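Local coordinates for putative branched-chain amino acid ABC transporter (PDB 4PYR), which is a periplasmic-binding-protein-like LppC family protein of unsettled function that holds a bound glutathione and may act as an enzyme regulator, at residues 249-252 against 253-257; 241-245 against 246-250; 230-233 against 234-237; 25-28 against 29-33. All coordinates share one frame; numbering follows the deposited sequence. Where two conformers were deposited one is given.

Contact 1. Residues 249-252 against 253-257; sequences RLYA and LGIDA
Two turns in the middle of helix 245-265 make up this contact, where Tyr251 meets Ile255 one turn on and Leu250 meets Leu253. A chi1 of 177° swings the tyrosine ring away from the backbone nitrogen and brings the CE2 corner of the ring to 3.7 Å from Ile255 CD1; the isoleucine methyl comes to the ring at a slant. On the flank of Leu250 the touch is looser, its CD2 standing 4.2 Å from CD2 of Leu253. Leu253 also lines the glutathione pocket of this periplasmic-binding-protein-like fold and touches the bound ligand. Beneath the side chains runs the regular i to i+4 ladder. Leu253 N donates to Arg249 O at 2.9 Å, and Gly254 N to Leu250 O at 3.0 Å. Ile255 N approaches Tyr251 O in the carbonyl plane at 3.1 Å, while the straightest of the four bonds, from Asp256 N to Ala252 O (3.1 Å), has an N-H...O angle of 172°. The polar ends reach other parts of the chain: Tyr251 OH bonds to Pro237 O, Arg249 forms a salt bridge with Asp221, and the Asp256 carboxylate is held by Thr279 OG1, Val278 N and Arg259. Tyr251 further packs on Ser24 and Ala28 of helix 16-33, whereas Ala252 and Ile255 touch Trp224.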
loop_
_atom_site.group_PDB
_atom_site.type_symbol
_atom_site.label_atom_id
_atom_site.label_comp_id
_atom_site.label_asym_id
_atom_site.label_seq_id
_atom_site.Cartn_x
_atom_site.Cartn_y
_atom_site.Cartn_z
ATOM N N ARG A 249 -5.562 0.486 7.196
ATOM C CA ARG A 249 -4.718 0.927 6.085
ATOM C C ARG A 249 -5.581 1.666 5.068
ATOM O O ARG A 249 -5.077 2.588 4.446
ATOM C CB ARG A 249 -3.899 -0.202 5.416
ATOM C CG ARG A 249 -2.704 -0.668 6.265
ATOM C CD ARG A 249 -1.780 -1.691 5.608
ATOM N NE ARG A 249 -0.957 -2.210 6.674
ATOM C CZ ARG A 249 -1.242 -3.322 7.349
ATOM N NH1 ARG A 249 -2.266 -4.096 6.983
ATOM N NH2 ARG A 249 -0.472 -3.685 8.359
ATOM N N LEU A 250 -6.838 1.250 4.893
ATOM C CA LEU A 250 -7.722 1.910 3.914
ATOM C C LEU A 250 -8.167 3.273 4.394
ATOM O O LEU A 250 -8.348 4.183 3.612
ATOM C CB LEU A 250 -8.949 1.075 3.565
ATOM C CG LEU A 250 -8.670 -0.291 2.944
ATOM C CD1 LEU A 250 -9.929 -1.137 2.924
ATOM C CD2 LEU A 250 -8.101 -0.103 1.534
ATOM N N TYR A 251 -8.341 3.443 5.698
ATOM C CA TYR A 251 -8.637 4.757 6.278
ATOM C C TYR A 251 -7.474 5.721 6.023
ATOM O O TYR A 251 -7.686 6.875 5.559
ATOM C CB TYR A 251 -8.874 4.573 7.787
ATOM C CG TYR A 251 -9.126 5.838 8.576
ATOM C CD1 TYR A 251 -10.408 6.408 8.647
ATOM C CD2 TYR A 251 -8.100 6.460 9.285
ATOM C CE1 TYR A 251 -10.654 7.550 9.419
ATOM C CE2 TYR A 251 -8.319 7.623 10.039
ATOM C CZ TYR A 251 -9.589 8.159 10.124
ATOM O OH TYR A 251 -9.834 9.287 10.878
ATOM N N ALA A 252 -6.260 5.240 6.254
ATOM C CA ALA A 252 -5.063 6.034 6.051
ATOM C C ALA A 252 -4.922 6.326 4.567
ATOM O O ALA A 252 -4.487 7.412 4.204
ATOM C CB ALA A 252 -3.827 5.333 6.598
ATOM N N LEU A 253 -5.290 5.374 3.724
ATOM C CA LEU A 253 -5.243 5.589 2.271
ATOM C C LEU A 253 -6.147 6.752 1.918
ATOM O O LEU A 253 -5.795 7.588 1.059
ATOM C CB LEU A 253 -5.667 4.288 1.549
ATOM C CG LEU A 253 -5.655 4.369 0.022
ATOM C CD1 LEU A 253 -4.247 4.517 -0.481
ATOM C CD2 LEU A 253 -6.321 3.113 -0.538
ATOM N N GLY A 254 -7.321 6.805 2.528
ATOM C CA GLY A 254 -8.256 7.923 2.346
ATOM C C GLY A 254 -7.688 9.277 2.724
ATOM O O GLY A 254 -7.854 10.288 1.992
ATOM N N ILE A 255 -6.988 9.314 3.861
ATOM C CA ILE A 255 -6.358 10.552 4.293
ATOM C C ILE A 255 -5.389 10.991 3.208
ATOM O O ILE A 255 -5.427 12.160 2.796
ATOM C CB ILE A 255 -5.608 10.375 5.617
ATOM C CG1 ILE A 255 -6.653 10.199 6.735
ATOM C CG2 ILE A 255 -4.644 11.525 5.883
ATOM C CD1 ILE A 255 -6.061 9.798 8.043
ATOM N N ASP A 256 -4.468 10.148 2.818
ATOM C CA ASP A 256 -3.473 10.587 1.791
ATOM C C ASP A 256 -4.095 10.868 0.421
ATOM O O ASP A 256 -3.562 11.722 -0.305
ATOM C CB ASP A 256 -2.352 9.580 1.656
ATOM C CG ASP A 256 -1.306 9.700 2.750
ATOM O OD1 ASP A 256 -1.346 10.630 3.589
ATOM O OD2 ASP A 256 -0.406 8.860 2.757
ATOM N N ALA A 257 -5.207 10.222 0.084
ATOM C CA ALA A 257 -5.880 10.486 -1.223
ATOM C C ALA A 257 -6.403 11.939 -1.204
ATOM O O ALA A 257 -6.261 12.671 -2.192
ATOM C CB ALA A 257 -7.025 9.493 -1.468
#

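Contact 2. Residues 241-245 against 246-250; sequences APLTR and QTERL
Thr244 OG1 lies 2.7 Å from Thr247 OG1 and accepts the backbone N-H of Thr247 at 3.1 Å, the N-cap bond that opens helix 245-265. With OG1 set between the backbone N and the carbonyl carbon (chi1 60°), the threonine hydroxyl turns in beneath the first turn, where it also meets water 3, which in the Gln246 conformer given donates in turn to Gln246 OE1. The first main-chain bond, from Glu248 N to Thr244 O, is 2.9 Å long and nearly straight at 172°; Arg249 N follows with a bond to Arg245 O. Two waters tie Glu248 to the incoming loop. Water 1 donates to Glu248 OE1 and Leu243 O and accepts from Arg245 NH1 in the guanidinium plane; Arg245 NH1 and Glu248 OE1 themselves stay 4.5 Å apart, beyond a salt bridge. Water 2 joins the same OE1 to Leu243 N. The other carboxylate oxygen, OE2, accepts from Trp224 NE1, while the Arg249 guanidinium, one face of which lies against Arg245 O, bonds through NH2 to Asn206 O. Leu243 packs on the flank of the turn: its side chain crosses that of Thr247 at about a right angle, CD2 resting 3.6 Å from Thr247 CG2, and its CD1 reaches within 3.5 Å of Glu248 CA.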
loop_
_atom_site.group_PDB
_atom_site.type_symbol
_atom_site.label_atom_id
_atom_site.label_comp_id
_atom_site.label_asym_id
_atom_site.label_seq_id
_atom_site.Cartn_x
_atom_site.Cartn_y
_atom_site.Cartn_z
ATOM N N ALA A 241 -13.896 3.478 14.826
ATOM C CA ALA A 241 -13.932 2.042 15.074
ATOM C C ALA A 241 -12.512 1.506 15.085
ATOM O O ALA A 241 -11.686 1.892 14.262
ATOM C CB ALA A 241 -14.756 1.322 14.014
ATOM N N PRO A 242 -12.213 0.641 16.042
ATOM C CA PRO A 242 -11.023 -0.173 16.005
ATOM C C PRO A 242 -11.065 -0.989 14.733
ATOM O O PRO A 242 -11.966 -1.832 14.574
ATOM C CB PRO A 242 -11.211 -1.068 17.228
ATOM C CG PRO A 242 -11.844 -0.133 18.162
ATOM C CD PRO A 242 -12.903 0.480 17.331
ATOM N N LEU A 243 -10.131 -0.761 13.831
ATOM C CA LEU A 243 -10.119 -1.525 12.591
ATOM C C LEU A 243 -9.003 -2.543 12.645
ATOM O O LEU A 243 -7.974 -2.328 13.328
ATOM C CB LEU A 243 -9.917 -0.582 11.393
ATOM C CG LEU A 243 -10.971 0.526 11.211
ATOM C CD1 LEU A 243 -10.498 1.547 10.186
ATOM C CD2 LEU A 243 -12.373 0.012 10.850
ATOM N N THR A 244 -9.176 -3.634 11.896
ATOM C CA THR A 244 -8.054 -4.489 11.533
ATOM C C THR A 244 -6.988 -3.608 10.951
ATOM O O THR A 244 -7.323 -2.550 10.486
ATOM C CB THR A 244 -8.498 -5.638 10.545
ATOM O OG1 THR A 244 -9.028 -5.045 9.338
ATOM C CG2 THR A 244 -9.530 -6.493 11.152
ATOM N N ARG A 245 -5.743 -4.058 11.001
ATOM C CA ARG A 245 -4.686 -3.336 10.326
ATOM C C ARG A 245 -5.023 -3.171 8.844
ATOM O O ARG A 245 -4.803 -2.090 8.282
ATOM C CB ARG A 245 -3.344 -4.042 10.538
ATOM C CG ARG A 245 -2.825 -3.903 11.939
ATOM C CD ARG A 245 -2.219 -2.565 12.261
ATOM N NE ARG A 245 -1.581 -2.632 13.572
ATOM C CZ ARG A 245 -2.188 -2.391 14.731
ATOM N NH1 ARG A 245 -3.469 -2.051 14.777
ATOM N NH2 ARG A 245 -1.503 -2.520 15.868
ATOM N N GLN A 246 -5.562 -4.234 8.238
ATOM C CA GLN A 246 -5.935 -4.251 6.810
ATOM C C GLN A 246 -6.851 -3.085 6.489
ATOM O O GLN A 246 -6.584 -2.254 5.606
ATOM C CB GLN A 246 -6.636 -5.578 6.492
ATOM C CG GLN A 246 -6.770 -5.977 5.027
ATOM C CD GLN A 246 -7.252 -7.409 4.872
ATOM O OE1 GLN A 246 -8.380 -7.739 5.248
ATOM N NE2 GLN A 246 -6.403 -8.271 4.323
ATOM N N THR A 247 -7.932 -3.004 7.242
ATOM C CA THR A 247 -8.940 -1.965 7.084
ATOM C C THR A 247 -8.473 -0.532 7.433
ATOM O O THR A 247 -8.750 0.428 6.713
ATOM C CB THR A 247 -10.170 -2.296 7.916
ATOM O OG1 THR A 247 -10.602 -3.622 7.598
ATOM C CG2 THR A 247 -11.268 -1.347 7.657
ATOM N N GLU A 248 -7.807 -0.382 8.576
ATOM C CA GLU A 248 -7.234 0.889 8.967
ATOM C C GLU A 248 -6.241 1.391 7.913
ATOM O O GLU A 248 -6.117 2.597 7.741
ATOM C CB GLU A 248 -6.563 0.777 10.319
ATOM C CG GLU A 248 -6.088 2.123 10.802
ATOM C CD GLU A 248 -5.949 2.243 12.304
ATOM O OE1 GLU A 248 -6.041 1.224 13.012
ATOM O OE2 GLU A 248 -5.759 3.391 12.767
ATOM N N ARG A 249 -5.562 0.486 7.196
ATOM C CA ARG A 249 -4.718 0.927 6.085
ATOM C C ARG A 249 -5.581 1.666 5.068
ATOM O O ARG A 249 -5.077 2.588 4.446
ATOM C CB ARG A 249 -3.899 -0.202 5.416
ATOM C CG ARG A 249 -2.704 -0.668 6.265
ATOM C CD ARG A 249 -1.780 -1.691 5.608
ATOM N NE ARG A 249 -0.957 -2.210 6.674
ATOM C CZ ARG A 249 -1.242 -3.322 7.349
ATOM N NH1 ARG A 249 -2.266 -4.096 6.983
ATOM N NH2 ARG A 249 -0.472 -3.685 8.359
ATOM N N LEU A 250 -6.838 1.250 4.893
ATOM C CA LEU A 250 -7.722 1.910 3.914
ATOM C C LEU A 250 -8.167 3.273 4.394
ATOM O O LEU A 250 -8.348 4.183 3.612
ATOM C CB LEU A 250 -8.949 1.075 3.565
ATOM C CG LEU A 250 -8.670 -0.291 2.944
ATOM C CD1 LEU A 250 -9.929 -1.137 2.924
ATOM C CD2 LEU A 250 -8.101 -0.103 1.534
HETATM O O HOH W 1 -5.498 -1.267 12.871
HETATM O O HOH W 2 -8.006 1.237 14.594
HETATM O O HOH W 3 -9.687 -7.173 7.795
#

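Contact 3. Residues 230-233 against 234-237; sequences HPAV and QRYP
Ala232 O lies 3.0 Å from Tyr236 CD2, approaching the ring obliquely, as the chain leaves the short helix 231-235. Main-chain bonding here is sparse. Gln234 N donates to His230 O at 3.0 Å, whereas Arg235 N reaches Ala232 O at 3.3 Å from above the carbonyl plane, 67° out of it. Side-chain polar bonds close both ends. His230 ND1 accepts from Ala232 N at 3.1 Å, close to the imidazole plane, and more weakly from Val233 N; at the other end, in the Arg235 conformer given, Arg235 NH2 reaches Tyr236 OH at 2.9 Å in a bent bond. That hydroxyl is also hydrogen-bonded to Asp33 of helix 16-33. Van der Waals contacts fill the rest. In the same conformer Arg235 CG takes the position between backbone N and carbonyl carbon (chi1 68°), which brings it over one face of the Tyr236 ring, 3.7 Å above the plane and offset toward the rim, and the guanidinium lays a face against Ala232 CA. CG of Gln234 rests 3.3 Å from His230 O. Ring packing of Tyr236 on Ile255 and Ala29 joins this turn to two long helices. A histidine N-cap, with ND1 in the place more often taken by a serine or aspartate oxygen, starts the short, loosely bonded helix.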
loop_
_atom_site.group_PDB
_atom_site.type_symbol
_atom_site.label_atom_id
_atom_site.label_comp_id
_atom_site.label_asym_id
_atom_site.label_seq_id
_atom_site.Cartn_x
_atom_site.Cartn_y
_atom_site.Cartn_z
ATOM N N HIS A 230 5.091 11.448 13.818
ATOM C CA HIS A 230 5.162 12.025 12.488
ATOM C C HIS A 230 4.162 13.177 12.436
ATOM O O HIS A 230 3.031 13.017 12.851
ATOM C CB HIS A 230 4.800 10.895 11.511
ATOM C CG HIS A 230 4.877 11.241 10.060
ATOM N ND1 HIS A 230 4.001 12.102 9.456
ATOM C CD2 HIS A 230 5.632 10.719 9.067
ATOM C CE1 HIS A 230 4.263 12.167 8.159
ATOM N NE2 HIS A 230 5.228 11.311 7.894
ATOM N N PRO A 231 4.561 14.338 11.887
ATOM C CA PRO A 231 3.703 15.529 11.916
ATOM C C PRO A 231 2.335 15.330 11.249
ATOM O O PRO A 231 1.326 15.834 11.699
ATOM C CB PRO A 231 4.560 16.591 11.184
ATOM C CG PRO A 231 5.555 15.807 10.397
ATOM C CD PRO A 231 5.847 14.590 11.222
ATOM N N ALA A 232 2.289 14.581 10.148
ATOM C CA ALA A 232 1.004 14.323 9.513
ATOM C C ALA A 232 0.185 13.278 10.253
ATOM O O ALA A 232 -1.021 13.406 10.384
ATOM C CB ALA A 232 1.213 13.909 8.052
ATOM N N VAL A 233 0.851 12.233 10.732
ATOM C CA VAL A 233 0.150 11.195 11.439
ATOM C C VAL A 233 -0.607 11.834 12.624
ATOM O O VAL A 233 -1.780 11.581 12.796
ATOM C CB VAL A 233 1.085 10.097 11.928
ATOM C CG1 VAL A 233 0.332 9.153 12.863
ATOM C CG2 VAL A 233 1.671 9.336 10.769
ATOM N N GLN A 234 0.049 12.727 13.350
ATOM C CA GLN A 234 -0.545 13.327 14.569
ATOM C C GLN A 234 -1.754 14.187 14.343
ATOM O O GLN A 234 -2.625 14.283 15.193
ATOM C CB GLN A 234 0.481 14.248 15.246
ATOM C CG GLN A 234 1.665 13.562 15.779
ATOM C CD GLN A 234 2.520 14.501 16.571
ATOM O OE1 GLN A 234 2.602 15.701 16.311
ATOM N NE2 GLN A 234 3.136 13.961 17.558
ATOM N N ARG A 235 -1.830 14.885 13.217
ATOM C CA ARG A 235 -2.907 15.844 13.092
ATOM C C ARG A 235 -4.257 15.249 12.695
ATOM O O ARG A 235 -5.265 15.921 12.787
ATOM C CB ARG A 235 -2.524 17.028 12.172
ATOM C CG ARG A 235 -2.355 16.715 10.725
ATOM C CD ARG A 235 -2.330 18.041 9.956
ATOM N NE ARG A 235 -2.187 17.781 8.549
ATOM C CZ ARG A 235 -1.013 17.767 7.925
ATOM N NH1 ARG A 235 0.093 18.013 8.620
ATOM N NH2 ARG A 235 -0.952 17.504 6.607
ATOM N N TYR A 236 -4.297 13.996 12.247
ATOM C CA TYR A 236 -5.586 13.415 11.867
ATOM C C TYR A 236 -6.116 12.462 12.935
ATOM O O TYR A 236 -5.339 11.745 13.561
ATOM C CB TYR A 236 -5.459 12.662 10.543
ATOM C CG TYR A 236 -4.953 13.524 9.428
ATOM C CD1 TYR A 236 -5.768 14.497 8.860
ATOM C CD2 TYR A 236 -3.673 13.410 8.981
ATOM C CE1 TYR A 236 -5.284 15.368 7.906
ATOM C CE2 TYR A 236 -3.180 14.259 7.982
ATOM C CZ TYR A 236 -4.003 15.242 7.465
ATOM O OH TYR A 236 -3.521 16.119 6.502
ATOM N N PRO A 237 -7.437 12.455 13.121
ATOM C CA PRO A 237 -7.978 11.574 14.168
ATOM C C PRO A 237 -7.850 10.104 13.769
ATOM O O PRO A 237 -7.848 9.773 12.574
ATOM C CB PRO A 237 -9.455 11.985 14.245
ATOM C CG PRO A 237 -9.763 12.368 12.827
ATOM C CD PRO A 237 -8.508 13.170 12.396
#

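Contact 4. Residues 25-28 against 29-33; sequences GVEA and AAQVD
Gln31 N donates to Glu27 O at 2.9 Å, nearly in line with the carbonyl bond, in the last turns of helix 16-33. This helix is the crossover of the beta-alpha-beta unit that joins parallel strands 2-8 and 36-42, and its amides follow the i to i+4 pattern through this part. Ala29 N donates to Gly25 O at 3.0 Å and Ala30 N to Val26 O at 2.9 Å. The bond from Val32 N to Ala28 O has stretched to 3.3 Å with an angle of 148°, longer than its three predecessors, and the same N-H is shared weakly with Ala29 O. Side-chain contacts between the turns are slight, because alanines hold three of the central positions. Methyl CB of Ala30 sits 3.5 Å from Glu27 O, and CB of Ala29 lies close to Gly25 O. The CG of Gln31 packs on the carbonyl that its own amide bonds, 3.4 Å from Glu27 O. The small residues let neighbouring elements come near the backbone: Ala28 meets Pro237, Ala29 lies against Tyr258 of helix 245-265, and Ala30 touches both Tyr258 and Leu38 of strand 36-42. Glu27 and Gln31, one turn apart, cross at a slant. In the Glu27 conformer given, the carboxylate and the amide of Gln31 are turned 60° against each other, and the approach is loose, with OE1 of Glu27 4.0 Å from NE2 of Gln31. Beside the stretched bond, a branch of Val32 leans on the same carbonyl, CG2 coming to 3.5 Å from Ala28 O.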
loop_
_atom_site.group_PDB
_atom_site.type_symbol
_atom_site.label_atom_id
_atom_site.label_comp_id
_atom_site.label_asym_id
_atom_site.label_seq_id
_atom_site.Cartn_x
_atom_site.Cartn_y
_atom_site.Cartn_z
ATOM N N GLY A 25 -11.771 8.157 5.700
ATOM C CA GLY A 25 -10.462 8.767 5.791
ATOM C C GLY A 25 -10.398 10.079 5.020
ATOM O O GLY A 25 -9.812 11.051 5.499
ATOM N N VAL A 26 -10.951 10.081 3.807
ATOM C CA VAL A 26 -11.042 11.302 3.016
ATOM C C VAL A 26 -11.748 12.381 3.793
ATOM O O VAL A 26 -11.254 13.546 3.857
ATOM C CB VAL A 26 -11.781 11.087 1.664
ATOM C CG1 VAL A 26 -11.950 12.405 0.908
ATOM C CG2 VAL A 26 -11.063 10.068 0.799
ATOM N N GLU A 27 -12.896 12.033 4.392
ATOM C CA GLU A 27 -13.697 12.973 5.215
ATOM C C GLU A 27 -12.871 13.471 6.400
ATOM O O GLU A 27 -12.819 14.679 6.673
ATOM C CB GLU A 27 -14.951 12.293 5.818
ATOM C CG GLU A 27 -16.074 11.950 4.846
ATOM C CD GLU A 27 -16.875 13.137 4.311
ATOM O OE1 GLU A 27 -16.912 14.235 4.937
ATOM O OE2 GLU A 27 -17.481 12.961 3.232
ATOM N N ALA A 28 -12.249 12.551 7.131
ATOM C CA ALA A 28 -11.422 12.942 8.300
ATOM C C ALA A 28 -10.353 14.011 7.914
ATOM O O ALA A 28 -10.137 14.996 8.626
ATOM C CB ALA A 28 -10.751 11.724 8.912
ATOM N N ALA A 29 -9.688 13.796 6.787
ATOM C CA ALA A 29 -8.635 14.681 6.357
ATOM C C ALA A 29 -9.269 16.039 5.924
ATOM O O ALA A 29 -8.712 17.100 6.215
ATOM C CB ALA A 29 -7.860 14.063 5.217
ATOM N N ALA A 30 -10.415 15.992 5.232
ATOM C CA ALA A 30 -11.089 17.219 4.839
ATOM C C ALA A 30 -11.497 18.064 6.043
ATOM O O ALA A 30 -11.380 19.300 6.035
ATOM C CB ALA A 30 -12.324 16.902 4.000
ATOM N N GLN A 31 -11.987 17.428 7.098
ATOM C CA GLN A 31 -12.378 18.162 8.273
ATOM C C GLN A 31 -11.198 18.850 8.987
ATOM O O GLN A 31 -11.350 19.934 9.507
ATOM C CB GLN A 31 -13.124 17.220 9.213
ATOM C CG GLN A 31 -14.487 16.897 8.660
ATOM C CD GLN A 31 -15.192 15.781 9.401
ATOM O OE1 GLN A 31 -14.817 15.431 10.523
ATOM N NE2 GLN A 31 -16.231 15.215 8.772
ATOM N N VAL A 32 -10.033 18.237 8.952
ATOM C CA VAL A 32 -8.850 18.799 9.567
ATOM C C VAL A 32 -8.253 19.877 8.683
ATOM O O VAL A 32 -8.044 20.996 9.119
ATOM C CB VAL A 32 -7.805 17.728 9.843
ATOM C CG1 VAL A 32 -6.510 18.364 10.289
ATOM C CG2 VAL A 32 -8.279 16.789 10.928
ATOM N N ASP A 33 -7.991 19.517 7.444
ATOM C CA ASP A 33 -7.218 20.397 6.590
ATOM C C ASP A 33 -8.032 21.538 6.026
ATOM O O ASP A 33 -7.476 22.615 5.808
ATOM C CB ASP A 33 -6.645 19.566 5.425
ATOM C CG ASP A 33 -5.487 18.696 5.833
ATOM O OD1 ASP A 33 -5.054 18.663 7.006
ATOM O OD2 ASP A 33 -4.960 18.069 4.924
#

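Contact 2 caps and opens helix 245-265, and contact 1 follows on the same helix; they share Arg249 and Leu250, with centres 10 Å apart, and Tyr251 CB touches Leu243 CD1 at 4.2 Å. Contact 4, on helix 16-33, packs against contact 1, where Tyr251 OH lies 3.3 Å from Ala28 CB. Contact 3 joins both: Pro237 O is 2.7 Å from Tyr251 OH, a probable hydrogen bond, and Tyr236 OH is 2.9 Å from Asp33 OD2. Contacts 2 and 4 do not touch, their nearest atoms being about 5 Å apart. Glutathione lies beside contact 1, about 4 Å from the Leu253 side chain and about 8 Å from that of Arg249, while contacts 3 and 4 lie away from the pocket.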